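Local structure of DegT/DnrJ/EryC1/StrS aminotransferase (4QGR) at residues N23-A28 and A250-E255; A266-A271 and G290-W295. The protein probably transfers amino groups to or from its substrates with the help of pyridoxal 5'-phosphate. All coordinates share one frame; numbering follows the deposited sequence.

Contact 1 of 2, residues N23-A28 and A250-E255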
loop_
_atom_site.group_PDB
_atom_site.type_symbol
_atom_site.label_atom_id
_atom_site.label_comp_id
_atom_site.label_asym_id
_atom_site.label_seq_id
_atom_site.Cartn_x
_atom_site.Cartn_y
_atom_site.Cartn_z
ATOM N N ASN A 23 16.728 -19.204 12.693
ATOM C CA ASN A 23 16.862 -18.525 13.962
ATOM C C ASN A 23 17.198 -17.042 13.844
ATOM O O ASN A 23 16.744 -16.258 14.658
ATOM C CB ASN A 23 17.895 -19.247 14.822
ATOM C CG ASN A 23 17.426 -20.612 15.199
ATOM O OD1 ASN A 23 16.669 -20.758 16.177
ATOM N ND2 ASN A 23 17.892 -21.635 14.479
ATOM N N ARG A 24 17.939 -16.670 12.799
ATOM C CA ARG A 24 18.214 -15.252 12.528
ATOM C C ARG A 24 16.913 -14.517 12.170
ATOM O O ARG A 24 16.652 -13.416 12.664
ATOM C CB ARG A 24 19.236 -15.090 11.410
ATOM C CG ARG A 24 20.655 -15.635 11.721
ATOM C CD ARG A 24 21.670 -15.088 10.725
ATOM N NE ARG A 24 21.917 -13.674 11.017
ATOM C CZ ARG A 24 22.694 -13.212 11.997
ATOM N NH1 ARG A 24 23.436 -14.010 12.762
ATOM N NH2 ARG A 24 22.787 -11.911 12.191
ATOM N N LEU A 25 16.066 -15.161 11.388
ATOM C CA LEU A 25 14.776 -14.522 11.054
ATOM C C LEU A 25 13.932 -14.378 12.321
ATOM O O LEU A 25 13.334 -13.311 12.547
ATOM C CB LEU A 25 14.036 -15.317 9.989
ATOM C CG LEU A 25 14.630 -15.167 8.592
ATOM C CD1 LEU A 25 14.155 -16.269 7.658
ATOM C CD2 LEU A 25 14.264 -13.799 8.035
ATOM N N ASN A 26 13.873 -15.439 13.149
ATOM C CA ASN A 26 13.095 -15.350 14.388
ATOM C C ASN A 26 13.554 -14.205 15.276
ATOM O O ASN A 26 12.728 -13.466 15.816
ATOM C CB ASN A 26 13.061 -16.654 15.171
ATOM C CG ASN A 26 12.307 -17.733 14.448
ATOM O OD1 ASN A 26 11.481 -17.457 13.582
ATOM N ND2 ASN A 26 12.597 -18.959 14.777
ATOM N N ALA A 27 14.866 -14.070 15.439
ATOM C CA ALA A 27 15.417 -13.008 16.289
ATOM C C ALA A 27 15.117 -11.629 15.734
ATOM O O ALA A 27 14.809 -10.702 16.499
ATOM C CB ALA A 27 16.904 -13.168 16.487
ATOM N N ALA A 28 15.221 -11.492 14.417
ATOM C CA ALA A 28 15.009 -10.165 13.766
ATOM C C ALA A 28 13.564 -9.735 13.976
ATOM O O ALA A 28 13.299 -8.591 14.310
ATOM C CB ALA A 28 15.373 -10.238 12.289
ATOM N N ALA A 250 11.268 -4.918 6.968
ATOM C CA ALA A 250 12.696 -4.519 6.791
ATOM C C ALA A 250 13.656 -5.463 7.562
ATOM O O ALA A 250 14.747 -5.802 7.078
ATOM C CB ALA A 250 12.921 -3.089 7.186
ATOM N N ALA A 251 13.207 -5.921 8.728
ATOM C CA ALA A 251 14.017 -6.800 9.577
ATOM C C ALA A 251 14.194 -8.150 8.889
ATOM O O ALA A 251 15.316 -8.705 8.841
ATOM C CB ALA A 251 13.347 -6.955 10.901
ATOM N N VAL A 252 13.109 -8.674 8.316
ATOM C CA VAL A 252 13.203 -9.865 7.459
ATOM C C VAL A 252 14.196 -9.666 6.300
ATOM O O VAL A 252 15.102 -10.501 6.045
ATOM C CB VAL A 252 11.792 -10.285 6.965
ATOM C CG1 VAL A 252 11.896 -11.345 5.878
ATOM C CG2 VAL A 252 10.997 -10.821 8.136
ATOM N N LEU A 253 14.031 -8.550 5.599
ATOM C CA LEU A 253 14.833 -8.240 4.404
ATOM C C LEU A 253 16.338 -8.101 4.684
ATOM O O LEU A 253 17.183 -8.503 3.867
ATOM C CB LEU A 253 14.263 -6.999 3.706
ATOM C CG LEU A 253 12.991 -7.302 2.915
ATOM C CD1 LEU A 253 12.176 -6.062 2.643
ATOM C CD2 LEU A 253 13.256 -8.016 1.623
ATOM N N LEU A 254 16.653 -7.598 5.863
ATOM C CA LEU A 254 18.062 -7.511 6.268
ATOM C C LEU A 254 18.688 -8.892 6.270
ATOM O O LEU A 254 19.792 -9.081 5.795
ATOM C CB LEU A 254 18.200 -6.826 7.602
ATOM C CG LEU A 254 18.051 -5.297 7.566
ATOM C CD1 LEU A 254 17.835 -4.745 8.966
ATOM C CD2 LEU A 254 19.275 -4.654 6.931
ATOM N N GLU A 255 17.962 -9.881 6.783
ATOM C CA GLU A 255 18.485 -11.247 6.783
ATOM C C GLU A 255 18.477 -11.880 5.376
ATOM O O GLU A 255 19.450 -12.548 5.013
ATOM C CB GLU A 255 17.702 -12.096 7.748
ATOM C CG GLU A 255 17.735 -11.639 9.190
ATOM C CD GLU A 255 19.126 -11.584 9.817
ATOM O OE1 GLU A 255 20.079 -12.272 9.363
ATOM O OE2 GLU A 255 19.292 -10.816 10.772
HETATM O O HOH W 1 18.802 -11.732 13.379
HETATM O O HOH W 2 21.804 -9.895 10.461
#
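R24 and E255 form the polar half of this contact, a salt bridge in which R24 NE gives its N-H to E255 OE1 at 2.8 Å, with an N-H...O angle of 157°. The two side chains cross at about a right angle. OE1 sits at the edge of the guanidinium, in its plane, whereas NE meets the carboxylate from above, 36° out of that plane. The bend of E255 at chi2 carries OE1 to R24, where it also lies near R24 CB and CD, and R24 is bent at chi3, bringing NE round to meet it. Two waters fasten the other oxygen: water 1 donates to both R24 O and E255 OE2, and water 2 accepts from R24 NH2 and donates to OE2, 2.7 Å from that oxygen. Helices 22-35 and 247-278 pack here nearly antiparallel, their local axes 9.0 Å apart at an angle of 153°; I29 and V32 of helix 22-35 extend the packing to V252 and A251. Apolar contacts lie beside the bridge. L25 places CD2 against E255 CB at 3.8 Å and V252 CG1 at 4.0 Å, its side chain sliding past that of E255 in the opposite direction. One turn on, the small methyls of A28 and A251 face each other, CB to CB 4.1 Å, and A28 CB also touches E255 CG, the aliphatic stem behind the carboxylate.

Contact 2 of 2, residues A266-A271 and G290-W295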
loop_
_atom_site.group_PDB
_atom_site.type_symbol
_atom_site.label_atom_id
_atom_site.label_comp_id
_atom_site.label_asym_id
_atom_site.label_seq_id
_atom_site.Cartn_x
_atom_site.Cartn_y
_atom_site.Cartn_z
ATOM N N ALA A 266 24.148 -19.287 -6.827
ATOM C CA ALA A 266 23.434 -20.532 -6.967
ATOM C C ALA A 266 22.478 -20.500 -8.147
ATOM O O ALA A 266 22.424 -21.423 -8.931
ATOM C CB ALA A 266 22.666 -20.866 -5.680
ATOM N N ARG A 267 21.722 -19.416 -8.266
ATOM C CA ARG A 267 20.778 -19.279 -9.375
ATOM C C ARG A 267 21.516 -19.354 -10.727
ATOM O O ARG A 267 21.078 -20.051 -11.628
ATOM C CB ARG A 267 20.007 -17.985 -9.246
ATOM C CG ARG A 267 19.019 -17.911 -8.097
ATOM C CD ARG A 267 18.546 -16.474 -7.797
ATOM N NE ARG A 267 17.499 -16.452 -6.775
ATOM C CZ ARG A 267 16.200 -16.724 -6.986
ATOM N NH1 ARG A 267 15.739 -16.953 -8.203
ATOM N NH2 ARG A 267 15.350 -16.739 -5.970
ATOM N N ASP A 268 22.655 -18.677 -10.827
ATOM C CA ASP A 268 23.437 -18.662 -12.065
ATOM C C ASP A 268 23.866 -20.076 -12.412
ATOM O O ASP A 268 23.747 -20.532 -13.579
ATOM C CB ASP A 268 24.667 -17.757 -11.897
ATOM C CG ASP A 268 25.464 -17.621 -13.180
ATOM O OD1 ASP A 268 25.032 -16.854 -14.053
ATOM O OD2 ASP A 268 26.501 -18.311 -13.300
ATOM N N ARG A 269 24.342 -20.791 -11.394
ATOM C CA ARG A 269 24.797 -22.194 -11.573
ATOM C C ARG A 269 23.647 -23.094 -12.046
ATOM O O ARG A 269 23.774 -23.849 -12.991
ATOM C CB ARG A 269 25.422 -22.723 -10.280
ATOM C CG ARG A 269 25.560 -24.223 -10.217
ATOM C CD ARG A 269 26.155 -24.638 -8.877
ATOM N NE ARG A 269 25.341 -24.272 -7.711
ATOM C CZ ARG A 269 24.242 -24.899 -7.325
ATOM N NH1 ARG A 269 23.725 -25.888 -8.036
ATOM N NH2 ARG A 269 23.621 -24.495 -6.239
ATOM N N ILE A 270 22.494 -22.955 -11.417
ATOM C CA ILE A 270 21.319 -23.747 -11.735
ATOM C C ILE A 270 20.788 -23.461 -13.150
ATOM O O ILE A 270 20.493 -24.390 -13.916
ATOM C CB ILE A 270 20.236 -23.524 -10.641
ATOM C CG1 ILE A 270 20.750 -24.157 -9.327
ATOM C CG2 ILE A 270 18.901 -24.117 -11.068
ATOM C CD1 ILE A 270 20.052 -23.623 -8.077
ATOM N N ALA A 271 20.702 -22.174 -13.504
ATOM C CA ALA A 271 20.221 -21.762 -14.827
ATOM C C ALA A 271 21.125 -22.267 -15.906
ATOM O O ALA A 271 20.647 -22.701 -16.936
ATOM C CB ALA A 271 20.107 -20.261 -14.927
ATOM N N GLY A 290 28.433 -10.718 -20.135
ATOM C CA GLY A 290 28.396 -9.546 -19.282
ATOM C C GLY A 290 27.164 -9.416 -18.386
ATOM O O GLY A 290 27.048 -8.440 -17.640
ATOM N N ASN A 291 26.240 -10.375 -18.456
ATOM C CA ASN A 291 25.028 -10.331 -17.652
ATOM C C ASN A 291 24.993 -11.411 -16.610
ATOM O O ASN A 291 25.453 -12.533 -16.835
ATOM C CB ASN A 291 23.753 -10.482 -18.513
ATOM C CG ASN A 291 23.415 -9.201 -19.285
ATOM O OD1 ASN A 291 22.526 -8.433 -18.930
ATOM N ND2 ASN A 291 24.168 -8.962 -20.336
ATOM N N ARG A 292 24.416 -11.055 -15.480
ATOM C CA ARG A 292 23.860 -12.011 -14.527
ATOM C C ARG A 292 22.382 -11.693 -14.379
ATOM O O ARG A 292 22.013 -10.539 -14.176
ATOM C CB ARG A 292 24.596 -11.924 -13.188
ATOM C CG ARG A 292 24.174 -13.016 -12.217
ATOM C CD ARG A 292 24.950 -12.934 -10.893
ATOM N NE ARG A 292 24.532 -11.860 -9.986
ATOM C CZ ARG A 292 25.177 -11.523 -8.859
ATOM N NH1 ARG A 292 26.272 -12.173 -8.482
ATOM N NH2 ARG A 292 24.714 -10.536 -8.092
ATOM N N SER A 293 21.528 -12.707 -14.567
ATOM C CA SER A 293 20.100 -12.550 -14.317
ATOM C C SER A 293 19.777 -12.872 -12.852
ATOM O O SER A 293 20.446 -13.715 -12.217
ATOM C CB SER A 293 19.301 -13.515 -15.224
ATOM O OG SER A 293 17.911 -13.404 -14.906
ATOM N N ALA A 294 18.767 -12.196 -12.290
ATOM C CA ALA A 294 18.247 -12.598 -11.008
ATOM C C ALA A 294 17.451 -13.907 -11.096
ATOM O O ALA A 294 17.208 -14.519 -10.066
ATOM C CB ALA A 294 17.383 -11.524 -10.406
ATOM N N TRP A 295 17.110 -14.370 -12.313
ATOM C CA TRP A 295 16.318 -15.621 -12.465
ATOM C C TRP A 295 15.110 -15.643 -11.554
ATOM O O TRP A 295 14.837 -16.647 -10.904
ATOM C CB TRP A 295 17.183 -16.862 -12.238
ATOM C CG TRP A 295 18.288 -16.946 -13.292
ATOM C CD1 TRP A 295 19.617 -16.746 -13.099
ATOM C CD2 TRP A 295 18.111 -17.199 -14.668
ATOM N NE1 TRP A 295 20.297 -16.873 -14.283
ATOM C CE2 TRP A 295 19.379 -17.155 -15.267
ATOM C CE3 TRP A 295 17.002 -17.523 -15.460
ATOM C CZ2 TRP A 295 19.571 -17.382 -16.620
ATOM C CZ3 TRP A 295 17.204 -17.711 -16.841
ATOM C CH2 TRP A 295 18.468 -17.661 -17.391
HETATM O O HOH W 3 22.655 -15.463 -13.920
HETATM O O HOH W 4 26.651 -15.022 -15.270
#
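The W295 indole takes the methyl of A271 on one face and S293 CB on the opposite face. A271 CB stands 3.5 Å from the centroid of the five-membered ring, 25° off its normal, a CH-pi contact; its nearest ring atom is W295 CE2 at 3.2 Å, a tight fit. With CG anti to its own carbonyl carbon (chi1 -63°), W295 lays the indole against the helix, where CD1 also touches R267 CB. The R267 guanidinium has W295 O at its edge, 2.9 Å from NH1, but the angle is too poor for a hydrogen bond. The R267 chain, extended from CG to NE, runs past A294, with CD 3.3 Å from A294 O. The loop that follows strand 291-292 thus lies along helix 247-278, and S293 shapes it by an ST turn, its OG accepting from W295 N at 2.9 Å. The strand itself is an outer member of a small antiparallel sheet, paired with 178-179. Water links the polar groups: water 3 accepts from S293 N and from W295 NE1, the latter at 2.8 Å, and probably donates to D268 OD1, while water 4 donates to D268 OD1 and N291 O. D268 OD2 is taken by a salt bridge with R272. R292 lays CG near D268 OD1 but sends its guanidinium to E261 and the carbonyl of G176.

How the contacts relate
Both contacts draw on the long helix 247-278: contact 1 uses its first turns and contact 2 a later part. Their centres are 25 Å apart and their nearest atoms about 12 Å, so they do not touch. Along the chain, 23-28 comes 222 residues ahead of 250-255, whereas 266-271 and 290-295 are only 19 apart. The helix therefore carries helix 22-35, near the N-terminus, at one end and, further along, segment 290-295, with outer strand 291-292 of the small sheet and the loop after it. Contact 2 lies nearer K199, the predicted cofactor-attachment lysine: its side chain is about 8 Å from that of R267, against about 12 Å from that of V252 in contact 1. The A294 side chain is about 6 Å from that of Q173, which binds pyridoxal 5'-phosphate.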